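Local coordinates for protein endoglucanase (PDB 1DYS) that hydrolyses internal beta-1,4-glucosidic linkages of cellulose as a family 6 endoglucanase, contributing to the recycling of plant biomass, at residues N87-S99 / F151-I163. Numbering follows the deposited sequence.
Sequences NLPDRDCSAGESS and FCRNARGPQQEAI
The ring of F151 is the bump that fills a hollow in the loop 87-99, a cup formed by D90, C93, G96 and E97. G96 O lies over the centre of one face, 3.4 Å above the ring plane, while C93 CA meets the edge in plane. F151 CZ approaches D90 OD2 obliquely to 3.4 Å, with carboxylate and ring planes 31° apart; the carboxylate's main polar partner is L104, further along the loop. With chi1 at -173°, F151 CG points away from its own nitrogen, which carries the ring off the helix and into this cup. Were F151 replaced by an alanine, a gap would probably open against the G96 peptide and let that turn shift. G96 suits its place because its backbone angles would jam a CB against the carbonyl O of A95. Water 1 bridges D90 OD2 and F151 O, lying above the face opposite G96 O but displaced from its centre.

One residue along the helix, C152 SG joins C93 SG in a disulfide. The fold is the distorted alpha/beta barrel of glycoside hydrolase family 6: the loop follows strand 79-85 of the parallel sheet and carries D92, which probably acts as a proton donor in the active site, so the disulfide ties the backbone beside that acid to helix 150-169.

Q159, extended beyond CG, reaches the type II turn L88-R91, where its length and amide suit a backbone carbonyl. Its NE2 donates to P89 O at 2.9 Å, nearly straight (174°) and in the planes of both amide and carbonyl; a longer bond of 3.3 Å links NE2 to water 2, which also accepts from C93 N. L88 crosses Q159 at about a right angle, its CD2 against the amide. The other branch, L88 CD1, nestles between A162 CB (3.7 Å) and I163 CG1 (3.9 Å), where alanine's small methyl admits the leucine close to the helix.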
loop_
_atom_site.group_PDB
_atom_site.type_symbol
_atom_site.label_atom_id
_atom_site.label_comp_id
_atom_site.label_asym_id
_atom_site.label_seq_id
_atom_site.Cartn_x
_atom_site.Cartn_y
_atom_site.Cartn_z
ATOM N N ASN A 87 11.244 -5.754 -3.164
ATOM C CA ASN A 87 10.434 -5.053 -4.201
ATOM C C ASN A 87 10.350 -5.866 -5.468
ATOM O O ASN A 87 10.263 -5.318 -6.601
ATOM C CB ASN A 87 11.031 -3.668 -4.416
ATOM C CG ASN A 87 10.016 -2.715 -5.059
ATOM O OD1 ASN A 87 8.809 -2.951 -5.043
ATOM N ND2 ASN A 87 10.525 -1.635 -5.622
ATOM N N LEU A 88 10.304 -7.193 -5.346
ATOM C CA LEU A 88 10.250 -8.042 -6.544
ATOM C C LEU A 88 9.071 -7.743 -7.432
ATOM O O LEU A 88 7.936 -7.442 -7.026
ATOM C CB LEU A 88 10.070 -9.503 -6.030
ATOM C CG LEU A 88 10.473 -10.638 -6.972
ATOM C CD1 LEU A 88 11.971 -10.591 -7.250
ATOM C CD2 LEU A 88 10.073 -11.978 -6.351
ATOM N N PRO A 89 9.299 -7.793 -8.735
ATOM C CA PRO A 89 8.179 -7.640 -9.659
ATOM C C PRO A 89 7.231 -8.807 -9.444
ATOM O O PRO A 89 7.620 -9.976 -9.209
ATOM C CB PRO A 89 8.765 -7.667 -11.086
ATOM C CG PRO A 89 10.213 -7.464 -10.807
ATOM C CD PRO A 89 10.561 -8.004 -9.424
ATOM N N ASP A 90 5.932 -8.540 -9.412
ATOM C CA ASP A 90 4.885 -9.517 -9.152
ATOM C C ASP A 90 5.065 -10.183 -7.784
ATOM O O ASP A 90 4.854 -11.395 -7.578
ATOM C CB ASP A 90 4.837 -10.604 -10.240
ATOM C CG ASP A 90 4.274 -10.058 -11.545
ATOM O OD1 ASP A 90 4.039 -8.829 -11.608
ATOM O OD2 ASP A 90 4.092 -10.864 -12.492
ATOM N N ARG A 91 5.515 -9.362 -6.851
ATOM C CA ARG A 91 5.758 -9.704 -5.454
ATOM C C ARG A 91 4.612 -10.477 -4.826
ATOM O O ARG A 91 3.447 -10.208 -5.120
ATOM C CB ARG A 91 5.893 -8.373 -4.682
ATOM C CG ARG A 91 6.769 -8.484 -3.431
ATOM C CD ARG A 91 7.160 -7.105 -2.916
ATOM N NE ARG A 91 6.000 -6.395 -2.322
ATOM C CZ ARG A 91 6.167 -5.193 -1.772
ATOM N NH1 ARG A 91 7.316 -4.521 -1.688
ATOM N NH2 ARG A 91 5.044 -4.611 -1.273
ATOM N N ASP A 92 4.950 -11.538 -4.044
ATOM C CA ASP A 92 3.934 -12.370 -3.413
ATOM C C ASP A 92 2.923 -12.876 -4.444
ATOM O O ASP A 92 1.713 -12.738 -4.308
ATOM C CB ASP A 92 3.190 -11.613 -2.311
ATOM C CG ASP A 92 4.131 -11.194 -1.197
ATOM O OD1 ASP A 92 4.614 -12.133 -0.521
ATOM O OD2 ASP A 92 4.432 -9.999 -0.960
ATOM N N CYS A 93 3.469 -13.616 -5.437
ATOM C CA CYS A 93 2.622 -13.942 -6.595
ATOM C C CYS A 93 1.412 -14.772 -6.268
ATOM O O CYS A 93 0.379 -14.789 -6.968
ATOM C CB CYS A 93 3.477 -14.572 -7.709
ATOM S SG CYS A 93 4.138 -16.198 -7.305
ATOM N N SER A 94 1.432 -15.581 -5.193
ATOM C CA SER A 94 0.321 -16.457 -4.864
ATOM C C SER A 94 -0.973 -15.721 -4.600
ATOM O O SER A 94 -2.021 -16.357 -4.795
ATOM C CB SER A 94 0.646 -17.404 -3.712
ATOM O OG SER A 94 1.602 -18.378 -4.129
ATOM N N ALA A 95 -0.962 -14.414 -4.334
ATOM C CA ALA A 95 -2.183 -13.656 -4.144
ATOM C C ALA A 95 -2.742 -13.183 -5.486
ATOM O O ALA A 95 -3.884 -12.729 -5.525
ATOM C CB ALA A 95 -1.882 -12.511 -3.198
ATOM N N GLY A 96 -1.992 -13.366 -6.582
ATOM C CA GLY A 96 -2.553 -13.097 -7.902
ATOM C C GLY A 96 -2.232 -11.795 -8.576
ATOM O O GLY A 96 -2.542 -11.596 -9.755
ATOM N N GLU A 97 -1.485 -10.936 -7.878
ATOM C CA GLU A 97 -1.089 -9.632 -8.426
ATOM C C GLU A 97 0.088 -9.151 -7.580
ATOM O O GLU A 97 0.072 -9.452 -6.383
ATOM C CB GLU A 97 -2.264 -8.642 -8.296
ATOM C CG GLU A 97 -1.882 -7.199 -8.611
ATOM C CD GLU A 97 -2.986 -6.211 -8.318
ATOM O OE1 GLU A 97 -3.843 -6.478 -7.450
ATOM O OE2 GLU A 97 -2.962 -5.128 -8.955
ATOM N N SER A 98 1.073 -8.434 -8.112
ATOM C CA SER A 98 2.135 -7.933 -7.217
ATOM C C SER A 98 1.539 -7.231 -5.989
ATOM O O SER A 98 0.646 -6.425 -6.109
ATOM C CB SER A 98 2.985 -6.896 -7.950
ATOM O OG SER A 98 4.086 -6.493 -7.156
ATOM N N SER A 99 2.168 -7.492 -4.832
ATOM C CA SER A 99 1.808 -6.779 -3.617
ATOM C C SER A 99 2.625 -5.473 -3.547
ATOM O O SER A 99 2.383 -4.730 -2.591
ATOM C CB SER A 99 2.154 -7.614 -2.378
ATOM O OG SER A 99 3.519 -7.944 -2.360
ATOM N N PHE A 151 -0.638 -17.254 -12.623
ATOM C CA PHE A 151 0.101 -16.030 -12.365
ATOM C C PHE A 151 1.506 -16.268 -11.835
ATOM O O PHE A 151 2.455 -15.636 -12.306
ATOM C CB PHE A 151 -0.740 -15.158 -11.430
ATOM C CG PHE A 151 -0.094 -13.788 -11.258
ATOM C CD1 PHE A 151 -0.127 -12.850 -12.255
ATOM C CD2 PHE A 151 0.549 -13.487 -10.070
ATOM C CE1 PHE A 151 0.444 -11.613 -12.101
ATOM C CE2 PHE A 151 1.117 -12.242 -9.882
ATOM C CZ PHE A 151 1.090 -11.309 -10.905
ATOM N N CYS A 152 1.691 -17.102 -10.825
ATOM C CA CYS A 152 3.036 -17.396 -10.320
ATOM C C CYS A 152 3.942 -18.111 -11.325
ATOM O O CYS A 152 5.150 -17.829 -11.441
ATOM C CB CYS A 152 3.001 -18.346 -9.111
ATOM S SG CYS A 152 2.581 -17.479 -7.577
ATOM N N ARG A 153 3.324 -19.051 -12.034
ATOM C CA ARG A 153 4.088 -19.835 -13.019
ATOM C C ARG A 153 4.620 -18.947 -14.122
ATOM O O ARG A 153 5.744 -19.096 -14.630
ATOM C CB ARG A 153 3.186 -20.964 -13.562
ATOM C CG ARG A 153 2.950 -22.077 -12.554
ATOM C CD ARG A 153 2.368 -23.340 -13.197
ATOM N NE ARG A 153 0.957 -23.216 -13.559
ATOM C CZ ARG A 153 0.554 -23.160 -14.837
ATOM N NH1 ARG A 153 1.427 -23.235 -15.830
ATOM N NH2 ARG A 153 -0.742 -23.026 -15.033
ATOM N N ASN A 154 3.845 -17.926 -14.484
ATOM C CA ASN A 154 4.223 -16.927 -15.446
ATOM C C ASN A 154 5.331 -16.001 -14.958
ATOM O O ASN A 154 5.939 -15.338 -15.786
ATOM C CB ASN A 154 3.023 -16.018 -15.781
ATOM C CG ASN A 154 2.522 -16.341 -17.171
ATOM O OD1 ASN A 154 3.200 -16.015 -18.148
ATOM N ND2 ASN A 154 1.360 -16.970 -17.231
ATOM N N ALA A 155 5.472 -15.845 -13.659
ATOM C CA ALA A 155 6.443 -14.955 -13.048
ATOM C C ALA A 155 7.754 -15.618 -12.639
ATOM O O ALA A 155 8.771 -14.980 -12.386
ATOM C CB ALA A 155 5.782 -14.415 -11.761
ATOM N N ARG A 156 7.717 -16.950 -12.574
ATOM C CA ARG A 156 8.819 -17.767 -12.070
ATOM C C ARG A 156 10.158 -17.408 -12.688
ATOM O O ARG A 156 11.114 -17.010 -11.991
ATOM C CB ARG A 156 8.491 -19.255 -12.276
ATOM C CG ARG A 156 9.600 -20.233 -11.848
ATOM C CD ARG A 156 9.145 -21.661 -11.843
ATOM N NE ARG A 156 9.741 -22.692 -11.044
ATOM C CZ ARG A 156 10.449 -22.699 -9.938
ATOM N NH1 ARG A 156 10.752 -21.548 -9.365
ATOM N NH2 ARG A 156 10.894 -23.835 -9.410
ATOM N N GLY A 157 10.285 -17.535 -14.003
ATOM C CA GLY A 157 11.488 -17.253 -14.771
ATOM C C GLY A 157 12.153 -15.932 -14.466
ATOM O O GLY A 157 13.277 -15.768 -13.961
ATOM N N PRO A 158 11.423 -14.837 -14.723
ATOM C CA PRO A 158 11.881 -13.487 -14.479
ATOM C C PRO A 158 12.160 -13.261 -12.995
ATOM O O PRO A 158 13.103 -12.528 -12.624
ATOM C CB PRO A 158 10.747 -12.563 -14.983
ATOM C CG PRO A 158 10.080 -13.465 -16.018
ATOM C CD PRO A 158 10.127 -14.863 -15.405
ATOM N N GLN A 159 11.400 -13.893 -12.111
ATOM C CA GLN A 159 11.677 -13.629 -10.677
ATOM C C GLN A 159 13.002 -14.249 -10.267
ATOM O O GLN A 159 13.777 -13.660 -9.493
ATOM C CB GLN A 159 10.525 -14.042 -9.774
ATOM C CG GLN A 159 9.304 -13.141 -9.847
ATOM C CD GLN A 159 8.231 -13.640 -8.888
ATOM O OE1 GLN A 159 8.192 -14.799 -8.520
ATOM N NE2 GLN A 159 7.357 -12.743 -8.468
ATOM N N GLN A 160 13.342 -15.408 -10.825
ATOM C CA GLN A 160 14.637 -16.027 -10.530
ATOM C C GLN A 160 15.761 -15.151 -11.044
ATOM O O GLN A 160 16.778 -14.911 -10.388
ATOM C CB GLN A 160 14.765 -17.428 -11.106
ATOM C CG GLN A 160 13.816 -18.461 -10.494
ATOM C CD GLN A 160 13.960 -19.800 -11.198
ATOM O OE1 GLN A 160 14.563 -19.888 -12.269
ATOM N NE2 GLN A 160 13.410 -20.878 -10.661
ATOM N N GLU A 161 15.572 -14.592 -12.255
ATOM C CA GLU A 161 16.543 -13.672 -12.818
ATOM C C GLU A 161 16.654 -12.403 -11.966
ATOM O O GLU A 161 17.757 -11.901 -11.741
ATOM C CB GLU A 161 16.165 -13.295 -14.262
ATOM C CG GLU A 161 17.106 -12.248 -14.845
ATOM C CD GLU A 161 16.865 -11.977 -16.319
ATOM O OE1 GLU A 161 16.176 -12.794 -16.967
ATOM O OE2 GLU A 161 17.375 -10.962 -16.841
ATOM N N ALA A 162 15.518 -11.905 -11.451
ATOM C CA ALA A 162 15.568 -10.723 -10.603
ATOM C C ALA A 162 16.384 -10.946 -9.329
ATOM O O ALA A 162 17.192 -10.092 -8.951
ATOM C CB ALA A 162 14.179 -10.259 -10.164
ATOM N N ILE A 163 16.130 -12.069 -8.668
ATOM C CA ILE A 163 16.833 -12.328 -7.398
ATOM C C ILE A 163 18.325 -12.577 -7.647
ATOM O O ILE A 163 19.242 -12.069 -6.970
ATOM C CB ILE A 163 16.174 -13.489 -6.661
ATOM C CG1 ILE A 163 14.716 -13.184 -6.278
ATOM C CG2 ILE A 163 16.998 -13.736 -5.391
ATOM C CD1 ILE A 163 14.016 -14.312 -5.529
HETATM O O HOH W 1 2.965 -13.122 -13.705
HETATM O O HOH W 2 6.237 -14.168 -5.762
#